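Local coordinates for protein lectin (Pleurotus ostreatus, PDB 6T0Q) that binds N-acetyl-D-galactosamine beside a bound calcium and probably recognises galactose-containing glycans through calcium-binding, beta-sandwich carbohydrate-binding modules, at residues Ala100-Leu105 and Pro191-Arg196; Ala232-Ala237 and Ala290-Thr295; Arg23-Ala28 and Ala262-Asn267; Ser31-Ile36 and Met128-Val133. One frame throughout, in Å; residues are numbered along the deposited sequence.

Contact 1: Ala100-Leu105 and Pro191-Arg196; sequences ALFVAL and PVLPLR. With NAG (2-acetamido-2-deoxy-beta-D-glucopyranose), chain C.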
loop_
_atom_site.group_PDB
_atom_site.type_symbol
_atom_site.label_atom_id
_atom_site.label_comp_id
_atom_site.label_asym_id
_atom_site.label_seq_id
_atom_site.Cartn_x
_atom_site.Cartn_y
_atom_site.Cartn_z
ATOM N N ALA A 100 -11.244 5.275 27.151
ATOM C CA ALA A 100 -10.942 5.997 25.917
ATOM C C ALA A 100 -11.276 5.147 24.695
ATOM O O ALA A 100 -10.901 3.974 24.631
ATOM C CB ALA A 100 -9.466 6.390 25.872
ATOM N N LEU A 101 -11.955 5.747 23.717
ATOM C CA LEU A 101 -12.264 5.091 22.451
ATOM C C LEU A 101 -12.020 6.081 21.317
ATOM O O LEU A 101 -12.219 7.286 21.486
ATOM C CB LEU A 101 -13.723 4.597 22.417
ATOM C CG LEU A 101 -14.185 3.611 23.506
ATOM C CD1 LEU A 101 -15.687 3.395 23.408
ATOM C CD2 LEU A 101 -13.456 2.257 23.379
ATOM N N PHE A 102 -11.598 5.570 20.152
ATOM C CA PHE A 102 -11.328 6.400 18.976
ATOM C C PHE A 102 -12.061 5.816 17.775
ATOM O O PHE A 102 -12.127 4.592 17.631
ATOM C CB PHE A 102 -9.819 6.472 18.665
ATOM C CG PHE A 102 -8.977 6.953 19.820
ATOM C CD1 PHE A 102 -8.490 6.060 20.757
ATOM C CD2 PHE A 102 -8.673 8.299 19.958
ATOM C CE1 PHE A 102 -7.717 6.497 21.829
ATOM C CE2 PHE A 102 -7.891 8.752 21.024
ATOM C CZ PHE A 102 -7.416 7.851 21.958
ATOM N N VAL A 103 -12.601 6.675 16.905
ATOM C CA VAL A 103 -13.440 6.182 15.809
ATOM C C VAL A 103 -13.450 7.202 14.673
ATOM O O VAL A 103 -13.433 8.418 14.903
ATOM C CB VAL A 103 -14.873 5.863 16.307
ATOM C CG1 VAL A 103 -15.630 7.148 16.656
ATOM C CG2 VAL A 103 -15.646 5.040 15.261
ATOM N N ALA A 104 -13.472 6.690 13.440
ATOM C CA ALA A 104 -13.748 7.500 12.258
ATOM C C ALA A 104 -15.237 7.830 12.166
ATOM O O ALA A 104 -16.091 7.085 12.651
ATOM C CB ALA A 104 -13.313 6.765 10.984
ATOM N N LEU A 105 -15.551 8.949 11.516
ATOM C CA LEU A 105 -16.918 9.455 11.490
ATOM C C LEU A 105 -17.392 9.657 10.058
ATOM O O LEU A 105 -16.592 9.814 9.132
ATOM C CB LEU A 105 -17.035 10.783 12.252
ATOM C CG LEU A 105 -16.752 10.689 13.752
ATOM C CD1 LEU A 105 -16.909 12.074 14.380
ATOM C CD2 LEU A 105 -17.696 9.677 14.403
ATOM N N PRO A 191 -5.386 7.335 30.515
ATOM C CA PRO A 191 -4.354 7.811 29.584
ATOM C C PRO A 191 -4.877 7.780 28.155
ATOM O O PRO A 191 -5.746 6.974 27.816
ATOM C CB PRO A 191 -3.203 6.810 29.785
ATOM C CG PRO A 191 -3.867 5.576 30.326
ATOM C CD PRO A 191 -4.975 6.096 31.207
ATOM N N VAL A 192 -4.348 8.677 27.311
ATOM C CA VAL A 192 -4.815 8.736 25.923
ATOM C C VAL A 192 -4.613 7.390 25.230
ATOM O O VAL A 192 -5.498 6.908 24.512
ATOM C CB VAL A 192 -4.126 9.882 25.155
ATOM C CG1 VAL A 192 -2.571 9.789 25.248
ATOM C CG2 VAL A 192 -4.583 9.876 23.711
ATOM N N LEU A 193 -3.460 6.760 25.453
ATOM C CA LEU A 193 -3.102 5.440 24.947
ATOM C C LEU A 193 -2.253 4.749 26.000
ATOM O O LEU A 193 -1.571 5.421 26.784
ATOM C CB LEU A 193 -2.301 5.511 23.632
ATOM C CG LEU A 193 -3.054 5.976 22.383
ATOM C CD1 LEU A 193 -2.065 6.244 21.241
ATOM C CD2 LEU A 193 -4.081 4.921 21.975
ATOM N N PRO A 194 -2.261 3.417 26.041
ATOM C CA PRO A 194 -1.362 2.716 26.968
ATOM C C PRO A 194 0.055 2.689 26.417
ATOM O O PRO A 194 0.266 2.618 25.202
ATOM C CB PRO A 194 -1.956 1.302 27.030
ATOM C CG PRO A 194 -2.516 1.106 25.643
ATOM C CD PRO A 194 -3.106 2.478 25.281
ATOM N N LEU A 195 1.032 2.774 27.322
ATOM C CA LEU A 195 2.387 2.344 26.990
ATOM C C LEU A 195 2.625 0.896 27.391
ATOM O O LEU A 195 3.460 0.213 26.782
ATOM C CB LEU A 195 3.421 3.251 27.662
ATOM C CG LEU A 195 3.496 4.651 27.057
ATOM C CD1 LEU A 195 4.514 5.478 27.813
ATOM C CD2 LEU A 195 3.819 4.581 25.548
ATOM N N ARG A 196 1.908 0.420 28.405
ATOM C CA ARG A 196 1.798 -1.009 28.637
ATOM C C ARG A 196 1.409 -1.701 27.337
ATOM O O ARG A 196 0.487 -1.263 26.644
ATOM C CB ARG A 196 0.750 -1.267 29.723
ATOM C CG ARG A 196 0.500 -2.736 30.017
ATOM C CD ARG A 196 -0.628 -2.888 31.038
ATOM N NE ARG A 196 -0.411 -2.085 32.239
ATOM C CZ ARG A 196 -0.015 -2.582 33.407
ATOM N NH1 ARG A 196 0.214 -3.887 33.521
ATOM N NH2 ARG A 196 0.160 -1.782 34.455
HETATM C C1 NAG C . -10.688 -0.860 18.407
HETATM C C2 NAG C . -11.290 -0.293 19.702
HETATM C C3 NAG C . -11.634 -1.433 20.688
HETATM C C4 NAG C . -12.401 -2.571 20.020
HETATM C C5 NAG C . -11.706 -3.001 18.731
HETATM C C6 NAG C . -12.500 -4.019 17.937
HETATM C C7 NAG C . -10.590 1.946 20.505
HETATM C C8 NAG C . -9.516 2.710 21.218
HETATM N N2 NAG C . -10.360 0.635 20.331
HETATM O O3 NAG C . -12.411 -0.922 21.767
HETATM O O4 NAG C . -12.693 -3.631 20.853
HETATM O O5 NAG C . -11.544 -1.859 17.880
HETATM O O6 NAG C . -13.771 -3.509 17.555
HETATM O O7 NAG C . -11.603 2.485 20.108
#
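F102 reaches from the edge strand 98-104 to the irregular stretch 191-196 and meets V192 there with the rim of its ring. Its CZ stands 3.3 Å from the carbonyl O of V192, which lies close to the ring plane, so the slightly positive ring hydrogens face the oxygen. The same CZ touches V192 CG2 at 3.9 Å, the two side chains crossing at about a right angle, and CE1 meets L193 CD2 at 4.0 Å. With CG placed anti to the carbonyl carbon (chi1 -55°), the ring is sent across to the loop. A flat apolar group suits a seam of methyls and one carbonyl; A100, with only a methyl, lets the carbonyls of P191 and V192 come near its CB.

The sugar shares this corner. F102 N donates to NAG O7 over 3.1 Å in a nearly straight bond (167° at the hydrogen), while the acetamide methyl C8 lies 3.5 Å from ring atom CD1, again at the edge. F102 also packs on T71 of strand 67-76, T233 of strand 229-239 and L293 and T295 of strand 287-296, while V192 rests on F25 and T233, so the contact lies where sheets of the two halves of the chain meet.

Contact 2: Ala232-Ala237 and Ala290-Thr295; sequences ATVLIA and ATILIT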
loop_
_atom_site.group_PDB
_atom_site.type_symbol
_atom_site.label_atom_id
_atom_site.label_comp_id
_atom_site.label_asym_id
_atom_site.label_seq_id
_atom_site.Cartn_x
_atom_site.Cartn_y
_atom_site.Cartn_z
ATOM N N ALA A 232 -4.860 9.072 13.026
ATOM C CA ALA A 232 -4.003 8.354 13.959
ATOM C C ALA A 232 -3.773 9.206 15.197
ATOM O O ALA A 232 -3.720 10.440 15.127
ATOM C CB ALA A 232 -2.651 7.973 13.355
ATOM N N THR A 233 -3.668 8.527 16.330
ATOM C CA THR A 233 -3.225 9.126 17.578
ATOM C C THR A 233 -1.913 8.462 17.957
ATOM O O THR A 233 -1.811 7.233 17.916
ATOM C CB THR A 233 -4.267 8.934 18.674
ATOM O OG1 THR A 233 -5.527 9.434 18.204
ATOM C CG2 THR A 233 -3.855 9.697 19.950
ATOM N N VAL A 234 -0.909 9.266 18.298
ATOM C CA VAL A 234 0.435 8.764 18.584
ATOM C C VAL A 234 0.835 9.202 19.981
ATOM O O VAL A 234 0.710 10.381 20.327
ATOM C CB VAL A 234 1.467 9.266 17.555
ATOM C CG1 VAL A 234 2.872 8.735 17.901
ATOM C CG2 VAL A 234 1.057 8.868 16.154
ATOM N N LEU A 235 1.321 8.256 20.778
ATOM C CA LEU A 235 1.913 8.532 22.077
ATOM C C LEU A 235 3.376 8.113 22.021
ATOM O O LEU A 235 3.666 6.985 21.620
ATOM C CB LEU A 235 1.172 7.757 23.168
ATOM C CG LEU A 235 1.742 7.900 24.572
ATOM C CD1 LEU A 235 1.583 9.334 25.029
ATOM C CD2 LEU A 235 1.030 6.926 25.514
ATOM N N ILE A 236 4.301 8.999 22.403
ATOM C CA ILE A 236 5.721 8.709 22.202
ATOM C C ILE A 236 6.574 9.355 23.292
ATOM O O ILE A 236 6.273 10.448 23.787
ATOM C CB ILE A 236 6.164 9.174 20.795
ATOM C CG1 ILE A 236 7.641 8.869 20.528
ATOM C CG2 ILE A 236 5.891 10.677 20.601
ATOM C CD1 ILE A 236 7.978 9.044 19.026
ATOM N N ALA A 237 7.661 8.671 23.656
ATOM C CA ALA A 237 8.690 9.228 24.528
ATOM C C ALA A 237 10.023 8.595 24.159
ATOM O O ALA A 237 10.068 7.505 23.583
ATOM C CB ALA A 237 8.374 8.989 26.014
ATOM N N ALA A 290 6.615 3.963 21.705
ATOM C CA ALA A 290 5.463 4.637 21.128
ATOM C C ALA A 290 4.309 3.658 21.000
ATOM O O ALA A 290 4.506 2.446 20.879
ATOM C CB ALA A 290 5.769 5.247 19.756
ATOM N N THR A 291 3.105 4.210 21.041
ATOM C CA THR A 291 1.875 3.482 20.771
ATOM C C THR A 291 1.096 4.308 19.767
ATOM O O THR A 291 0.989 5.527 19.921
ATOM C CB THR A 291 1.050 3.260 22.047
ATOM O OG1 THR A 291 1.852 2.576 23.020
ATOM C CG2 THR A 291 -0.213 2.423 21.743
ATOM N N ILE A 292 0.573 3.657 18.737
ATOM C CA ILE A 292 -0.123 4.339 17.652
ATOM C C ILE A 292 -1.441 3.627 17.420
ATOM O O ILE A 292 -1.459 2.404 17.238
ATOM C CB ILE A 292 0.700 4.344 16.350
ATOM C CG1 ILE A 292 2.043 5.048 16.541
ATOM C CG2 ILE A 292 -0.118 4.986 15.209
ATOM C CD1 ILE A 292 3.026 4.751 15.404
ATOM N N LEU A 293 -2.539 4.378 17.406
ATOM C CA LEU A 293 -3.834 3.823 17.033
ATOM C C LEU A 293 -4.328 4.512 15.771
ATOM O O LEU A 293 -4.368 5.746 15.709
ATOM C CB LEU A 293 -4.867 3.982 18.156
ATOM C CG LEU A 293 -6.141 3.165 17.914
ATOM C CD1 LEU A 293 -6.679 2.656 19.232
ATOM C CD2 LEU A 293 -7.200 3.995 17.228
ATOM N N ILE A 294 -4.717 3.712 14.783
ATOM C CA ILE A 294 -5.218 4.196 13.506
ATOM C C ILE A 294 -6.692 3.829 13.408
ATOM O O ILE A 294 -7.067 2.688 13.698
ATOM C CB ILE A 294 -4.415 3.583 12.345
ATOM C CG1 ILE A 294 -2.973 4.095 12.383
ATOM C CG2 ILE A 294 -5.062 3.889 11.025
ATOM C CD1 ILE A 294 -2.025 3.247 11.560
ATOM N N THR A 295 -7.527 4.786 13.011
ATOM C CA THR A 295 -8.946 4.517 12.806
ATOM C C THR A 295 -9.235 4.299 11.326
ATOM O O THR A 295 -8.622 4.923 10.455
ATOM C CB THR A 295 -9.818 5.665 13.333
ATOM O OG1 THR A 295 -9.420 6.886 12.715
ATOM C CG2 THR A 295 -9.669 5.820 14.858
HETATM O O HOH W 1 -6.978 7.694 16.334
#
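T233 and L293 face each other as a hydrogen-bonded pair, as do L235 and T291, in two antiparallel strands whose axes lie 4.7 Å apart. T233 N gives its hydrogen to L293 O at 2.9 Å and L293 N returns one to T233 O; L235 N and T291 O, also 2.9 Å apart, are matched by T291 N to L235 O. The NH and CO of all four residues are thus satisfied within the pair. A232, V234 and I236 make their backbone bonds on the other side, with I265, Y263 and D261 of strand 261-265.

Polar side chains are also provided for. A water sits 2.9 Å from T233 OG1 and donates a weak bond to L293 O, while T291 OG1 is bonded to S198 OG and P194 O. T295 OG1 bonds to C231 N, and A290 N to T306 OG1.

On the face of A232, V234, I236, A290, I292 and I294 only aliphatic groups occur. V234 and I292 lie side by side, CG2 to CG1 4.0 Å, and A290 keeps I236 close, CB to CB 4.1 Å. That face packs on F275 and I277 of strand 273-281 in another sheet, the layered arrangement of a beta-sandwich.

Contact 3: Arg23-Ala28 and Ala262-Asn267; sequences RQFQPA and AYTIPN. Unlike the reference sequence in segment 23-28: R23 (reference Ser).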
loop_
_atom_site.group_PDB
_atom_site.type_symbol
_atom_site.label_atom_id
_atom_site.label_comp_id
_atom_site.label_asym_id
_atom_site.label_seq_id
_atom_site.Cartn_x
_atom_site.Cartn_y
_atom_site.Cartn_z
ATOM N N ARG A 23 -1.119 17.755 15.000
ATOM C CA ARG A 23 -1.073 18.704 16.103
ATOM C C ARG A 23 -0.898 17.958 17.418
ATOM O O ARG A 23 -1.059 16.737 17.501
ATOM C CB ARG A 23 -2.346 19.558 16.149
ATOM C CG ARG A 23 -3.608 18.746 16.372
ATOM C CD ARG A 23 -4.864 19.558 16.064
ATOM N NE ARG A 23 -5.410 20.266 17.224
ATOM C CZ ARG A 23 -6.346 19.772 18.034
ATOM N NH1 ARG A 23 -6.835 18.556 17.821
ATOM N NH2 ARG A 23 -6.791 20.489 19.060
ATOM N N GLN A 24 -0.574 18.716 18.455
ATOM C CA GLN A 24 -0.609 18.159 19.798
ATOM C C GLN A 24 -2.001 17.607 20.094
ATOM O O GLN A 24 -3.015 18.221 19.754
ATOM C CB GLN A 24 -0.227 19.225 20.824
ATOM C CG GLN A 24 -0.360 18.749 22.265
ATOM C CD GLN A 24 0.142 19.779 23.266
ATOM O OE1 GLN A 24 1.217 20.357 23.097
ATOM N NE2 GLN A 24 -0.631 20.006 24.316
ATOM N N PHE A 25 -2.046 16.428 20.707
ATOM C CA PHE A 25 -3.325 15.793 21.008
ATOM C C PHE A 25 -4.126 16.649 21.985
ATOM O O PHE A 25 -3.577 17.169 22.962
ATOM C CB PHE A 25 -3.081 14.396 21.591
ATOM C CG PHE A 25 -4.315 13.752 22.158
ATOM C CD1 PHE A 25 -5.242 13.145 21.323
ATOM C CD2 PHE A 25 -4.554 13.766 23.529
ATOM C CE1 PHE A 25 -6.395 12.560 21.840
ATOM C CE2 PHE A 25 -5.707 13.177 24.058
ATOM C CZ PHE A 25 -6.621 12.577 23.214
ATOM N N GLN A 26 -5.433 16.792 21.719
ATOM C CA GLN A 26 -6.335 17.564 22.577
ATOM C C GLN A 26 -7.223 16.629 23.388
ATOM O O GLN A 26 -8.068 15.927 22.809
ATOM C CB GLN A 26 -7.209 18.519 21.751
ATOM C CG GLN A 26 -8.256 19.245 22.614
ATOM C CD GLN A 26 -9.266 20.063 21.805
ATOM O OE1 GLN A 26 -9.050 20.354 20.627
ATOM N NE2 GLN A 26 -10.381 20.425 22.439
ATOM N N PRO A 27 -7.088 16.598 24.711
ATOM C CA PRO A 27 -7.882 15.660 25.513
ATOM C C PRO A 27 -9.370 15.953 25.414
ATOM O O PRO A 27 -9.796 17.107 25.456
ATOM C CB PRO A 27 -7.367 15.898 26.938
ATOM C CG PRO A 27 -5.973 16.437 26.753
ATOM C CD PRO A 27 -6.107 17.328 25.528
ATOM N N ALA A 28 -10.160 14.891 25.252
ATOM C CA ALA A 28 -11.591 14.996 25.508
ATOM C C ALA A 28 -11.808 15.038 27.016
ATOM O O ALA A 28 -11.180 14.281 27.758
ATOM C CB ALA A 28 -12.345 13.817 24.886
ATOM N N ALA A 262 1.748 13.323 23.112
ATOM C CA ALA A 262 0.684 12.753 22.293
ATOM C C ALA A 262 0.348 13.692 21.145
ATOM O O ALA A 262 0.337 14.919 21.312
ATOM C CB ALA A 262 -0.579 12.461 23.122
ATOM N N TYR A 263 0.061 13.104 19.981
ATOM C CA TYR A 263 -0.218 13.846 18.763
ATOM C C TYR A 263 -1.427 13.258 18.055
ATOM O O TYR A 263 -1.676 12.051 18.118
ATOM C CB TYR A 263 0.970 13.822 17.792
ATOM C CG TYR A 263 2.245 14.344 18.394
ATOM C CD1 TYR A 263 2.529 15.706 18.381
ATOM C CD2 TYR A 263 3.173 13.478 18.974
ATOM C CE1 TYR A 263 3.702 16.201 18.939
ATOM C CE2 TYR A 263 4.353 13.962 19.528
ATOM C CZ TYR A 263 4.608 15.325 19.503
ATOM O OH TYR A 263 5.770 15.811 20.051
ATOM N N THR A 264 -2.155 14.123 17.351
ATOM C CA THR A 264 -3.248 13.714 16.478
ATOM C C THR A 264 -2.830 13.933 15.029
ATOM O O THR A 264 -2.310 14.998 14.687
ATOM C CB THR A 264 -4.522 14.509 16.794
ATOM O OG1 THR A 264 -5.026 14.104 18.074
ATOM C CG2 THR A 264 -5.599 14.288 15.714
ATOM N N ILE A 265 -3.040 12.920 14.192
ATOM C CA ILE A 265 -2.768 13.000 12.757
ATOM C C ILE A 265 -4.124 12.908 12.074
ATOM O O ILE A 265 -4.643 11.800 11.891
ATOM C CB ILE A 265 -1.845 11.868 12.269
ATOM C CG1 ILE A 265 -0.660 11.651 13.219
ATOM C CG2 ILE A 265 -1.432 12.103 10.794
ATOM C CD1 ILE A 265 0.248 12.816 13.351
ATOM N N PRO A 266 -4.749 14.027 11.712
ATOM C CA PRO A 266 -6.124 13.989 11.194
ATOM C C PRO A 266 -6.212 13.776 9.693
ATOM O O PRO A 266 -7.327 13.734 9.160
ATOM C CB PRO A 266 -6.645 15.388 11.564
ATOM C CG PRO A 266 -5.426 16.260 11.376
ATOM C CD PRO A 266 -4.224 15.401 11.790
ATOM N N ASN A 267 -5.083 13.636 9.006
ATOM C CA ASN A 267 -5.043 13.674 7.548
ATOM C C ASN A 267 -4.192 12.534 7.002
ATOM O O ASN A 267 -3.354 12.728 6.123
ATOM C CB ASN A 267 -4.499 15.018 7.072
ATOM C CG ASN A 267 -3.075 15.267 7.543
ATOM O OD1 ASN A 267 -2.648 14.739 8.572
ATOM N ND2 ASN A 267 -2.328 16.062 6.785
HETATM O O HOH W 2 -6.567 15.804 19.310
#
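R23 and T264 form an antiparallel hydrogen-bonded pair, R23 N giving to T264 O at 3.0 Å and T264 N to R23 O at 2.8 Å, followed by Q24 and Y263 as a non-hydrogen-bonded pair, before the backbone of 23-28 turns away. F25 N adds a last bond to A262 O, 2.9 Å long, but it comes from 46° above the carbonyl plane, as the strand pairing has ended.

F25 packs closely at its root: its CB lies 3.5 Å from A262 CB, a spacing that the small alanine allows. With CG anti to the backbone N (chi1 170°), the ring swings away from 262-267 toward V192 and T233, yet T264 OG1 lies at its edge, 3.4 Å from CD1. Strand 23-24 is an outermost strand of the five-stranded antiparallel sheet that also holds strands 261-265, 229-239, 287-296 and 301-305, so a segment from the beginning of the chain completes a sheet built from its second half.

A water joins T264 OG1, 2.6 Å away, to the NH of Q26, which donates to it. R23 extends over the same side, and its NH2 donates to Q26 OE1 at 2.8 Å; OE1 lies near the guanidinium plane, and the bond falls on one of its lone pairs. S140 OG is a second partner of that oxygen. Y263 leads away from 23-28, although the edge of its ring passes near R23 O. Its hydroxyl bonds to that of Y242 and to a glycerol that probably came from crystallisation, while its ring packs on I236 and V251.

Contact 4: Ser31-Ile36 and Met128-Val133; sequences STSKWI and MASILV. Unlike the reference sequence in segment 31-36: S31 (reference Asn), T32 (reference Ala).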
loop_
_atom_site.group_PDB
_atom_site.type_symbol
_atom_site.label_atom_id
_atom_site.label_comp_id
_atom_site.label_asym_id
_atom_site.label_seq_id
_atom_site.Cartn_x
_atom_site.Cartn_y
_atom_site.Cartn_z
ATOM N N SER A 31 -15.917 17.310 31.814
ATOM C CA SER A 31 -16.376 18.379 32.706
ATOM C C SER A 31 -17.775 18.869 32.358
ATOM O O SER A 31 -18.535 19.265 33.250
ATOM C CB SER A 31 -15.398 19.557 32.655
ATOM O OG SER A 31 -14.073 19.113 32.911
ATOM N N THR A 32 -18.126 18.897 31.072
ATOM C CA THR A 32 -19.437 19.391 30.672
ATOM C C THR A 32 -20.444 18.271 30.452
ATOM O O THR A 32 -21.580 18.541 30.051
ATOM C CB THR A 32 -19.328 20.245 29.410
ATOM O OG1 THR A 32 -18.920 19.427 28.311
ATOM C CG2 THR A 32 -18.311 21.363 29.613
ATOM N N SER A 33 -20.069 17.029 30.724
ATOM C CA SER A 33 -20.952 15.918 30.411
ATOM C C SER A 33 -21.913 15.639 31.563
ATOM O O SER A 33 -21.683 16.041 32.707
ATOM C CB SER A 33 -20.128 14.666 30.085
ATOM O OG SER A 33 -20.981 13.600 29.694
ATOM N N LYS A 34 -23.000 14.925 31.248
ATOM C CA LYS A 34 -23.999 14.527 32.231
ATOM C C LYS A 34 -24.156 13.009 32.272
ATOM O O LYS A 34 -24.013 12.321 31.257
ATOM C CB LYS A 34 -25.384 15.148 31.931
ATOM C CG LYS A 34 -25.381 16.645 31.562
ATOM C CD LYS A 34 -24.903 17.499 32.721
ATOM C CE LYS A 34 -24.920 18.995 32.367
ATOM N NZ LYS A 34 -24.173 19.793 33.389
ATOM N N TRP A 35 -24.456 12.502 33.464
ATOM C CA TRP A 35 -24.912 11.126 33.629
ATOM C C TRP A 35 -26.359 11.013 33.162
ATOM O O TRP A 35 -27.190 11.858 33.509
ATOM C CB TRP A 35 -24.819 10.720 35.104
ATOM C CG TRP A 35 -23.419 10.644 35.620
ATOM C CD1 TRP A 35 -22.743 11.600 36.332
ATOM C CD2 TRP A 35 -22.522 9.540 35.467
ATOM N NE1 TRP A 35 -21.469 11.152 36.623
ATOM C CE2 TRP A 35 -21.311 9.892 36.100
ATOM C CE3 TRP A 35 -22.624 8.288 34.846
ATOM C CZ2 TRP A 35 -20.207 9.035 36.131
ATOM C CZ3 TRP A 35 -21.522 7.436 34.876
ATOM C CH2 TRP A 35 -20.335 7.815 35.514
ATOM N N ILE A 36 -26.681 9.969 32.395
ATOM C CA ILE A 36 -28.072 9.775 32.004
ATOM C C ILE A 36 -28.513 8.350 32.295
ATOM O O ILE A 36 -27.713 7.405 32.306
ATOM C CB ILE A 36 -28.337 10.116 30.524
ATOM C CG1 ILE A 36 -27.499 9.231 29.596
ATOM C CG2 ILE A 36 -28.110 11.606 30.276
ATOM C CD1 ILE A 36 -27.755 9.516 28.100
ATOM N N MET A 128 -22.182 8.060 31.094
ATOM C CA MET A 128 -21.656 9.388 30.834
ATOM C C MET A 128 -20.623 9.277 29.727
ATOM O O MET A 128 -19.801 8.361 29.740
ATOM C CB MET A 128 -21.012 9.997 32.090
ATOM C CG MET A 128 -20.107 11.205 31.790
ATOM S SD MET A 128 -19.283 11.885 33.253
ATOM C CE MET A 128 -20.593 12.900 33.901
ATOM N N ALA A 129 -20.676 10.195 28.762
ATOM C CA ALA A 129 -19.685 10.195 27.698
ATOM C C ALA A 129 -19.448 11.618 27.217
ATOM O O ALA A 129 -20.338 12.467 27.287
ATOM C CB ALA A 129 -20.112 9.308 26.522
ATOM N N SER A 130 -18.216 11.873 26.774
ATOM C CA SER A 130 -17.864 13.016 25.945
ATOM C C SER A 130 -17.371 12.507 24.604
ATOM O O SER A 130 -16.597 11.546 24.541
ATOM C CB SER A 130 -16.754 13.899 26.559
ATOM O OG SER A 130 -17.293 14.802 27.507
ATOM N N ILE A 131 -17.787 13.188 23.550
ATOM C CA ILE A 131 -17.419 12.858 22.179
ATOM C C ILE A 131 -16.778 14.112 21.604
ATOM O O ILE A 131 -17.477 15.078 21.277
ATOM C CB ILE A 131 -18.641 12.427 21.360
ATOM C CG1 ILE A 131 -19.376 11.290 22.079
ATOM C CG2 ILE A 131 -18.240 12.056 19.930
ATOM C CD1 ILE A 131 -20.828 11.148 21.630
ATOM N N LEU A 132 -15.454 14.126 21.501
ATOM C CA LEU A 132 -14.750 15.271 20.938
ATOM C C LEU A 132 -14.559 15.014 19.446
ATOM O O LEU A 132 -13.727 14.187 19.054
ATOM C CB LEU A 132 -13.416 15.503 21.641
ATOM C CG LEU A 132 -12.531 16.620 21.071
ATOM C CD1 LEU A 132 -13.249 17.962 21.107
ATOM C CD2 LEU A 132 -11.224 16.691 21.850
ATOM N N VAL A 133 -15.329 15.721 18.622
ATOM C CA VAL A 133 -15.333 15.528 17.174
ATOM C C VAL A 133 -14.323 16.479 16.548
ATOM O O VAL A 133 -14.333 17.678 16.834
ATOM C CB VAL A 133 -16.739 15.771 16.592
ATOM C CG1 VAL A 133 -16.696 15.790 15.057
ATOM C CG2 VAL A 133 -17.729 14.726 17.094
#
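M128 and W35 make a Met-aromatic contact where segment 31-36 meets strand 126-135 in the sheet of the N-terminal half, not far from D77 of a calcium site. The methyl group carries it: M128 CE stands over the five-membered ring, 3.6 Å from its centroid and 23° off the normal, a CH-pi arrangement. The sulfur follows at 4.3 Å from SD to the same centroid. Nearer the backbone, M128 CB lies over the six-membered part of the indole, 3.6 Å from CE3 and offset toward the rim. The side chain therefore runs along the ring. It leaves with CG anti to the backbone N (chi1 164°), and a bend about the CG-SD bond brings CE back over the pyrrole end.

S33, in the irregular part of the segment before W35, adds the polar contact. Its OG donates to A129 O across 2.7 Å, approaching from well above the carbonyl plane, and sits 3.3 Å from M128 CG. S130 OG, whose bond goes to L29 O, lies near S33 CB, while T145 OG1 bonds both K34 O and A129 N.

A long, flexible, polarisable thioether suits a broad indole face because it can follow its outline, and the short serine hydroxyl gives a buried carbonyl a partner. The contact thus combines dispersion over a ring with one short polar bond.

From the N terminus, contact 3 opens first at 23-28 and closes only at 262-267, so its long loop encloses contacts 4 and 1. Contact 4 starts at 31-36 and closes at 128-133, within the first half of the chain. Contact 1 opens inside that loop at 100-105 and closes after it at 191-196; the two therefore cross. Contact 2 begins at 232-237, after contacts 1 and 4 have closed, and ends at 290-295, crossing contact 3. Contacts 2 and 3 share one sheet through neighbouring strands 229-239 and 261-265; contacts 1 and 4 both reach the sheet of strands 98-104 and 126-135. Contacts 1 and 3 join the two halves.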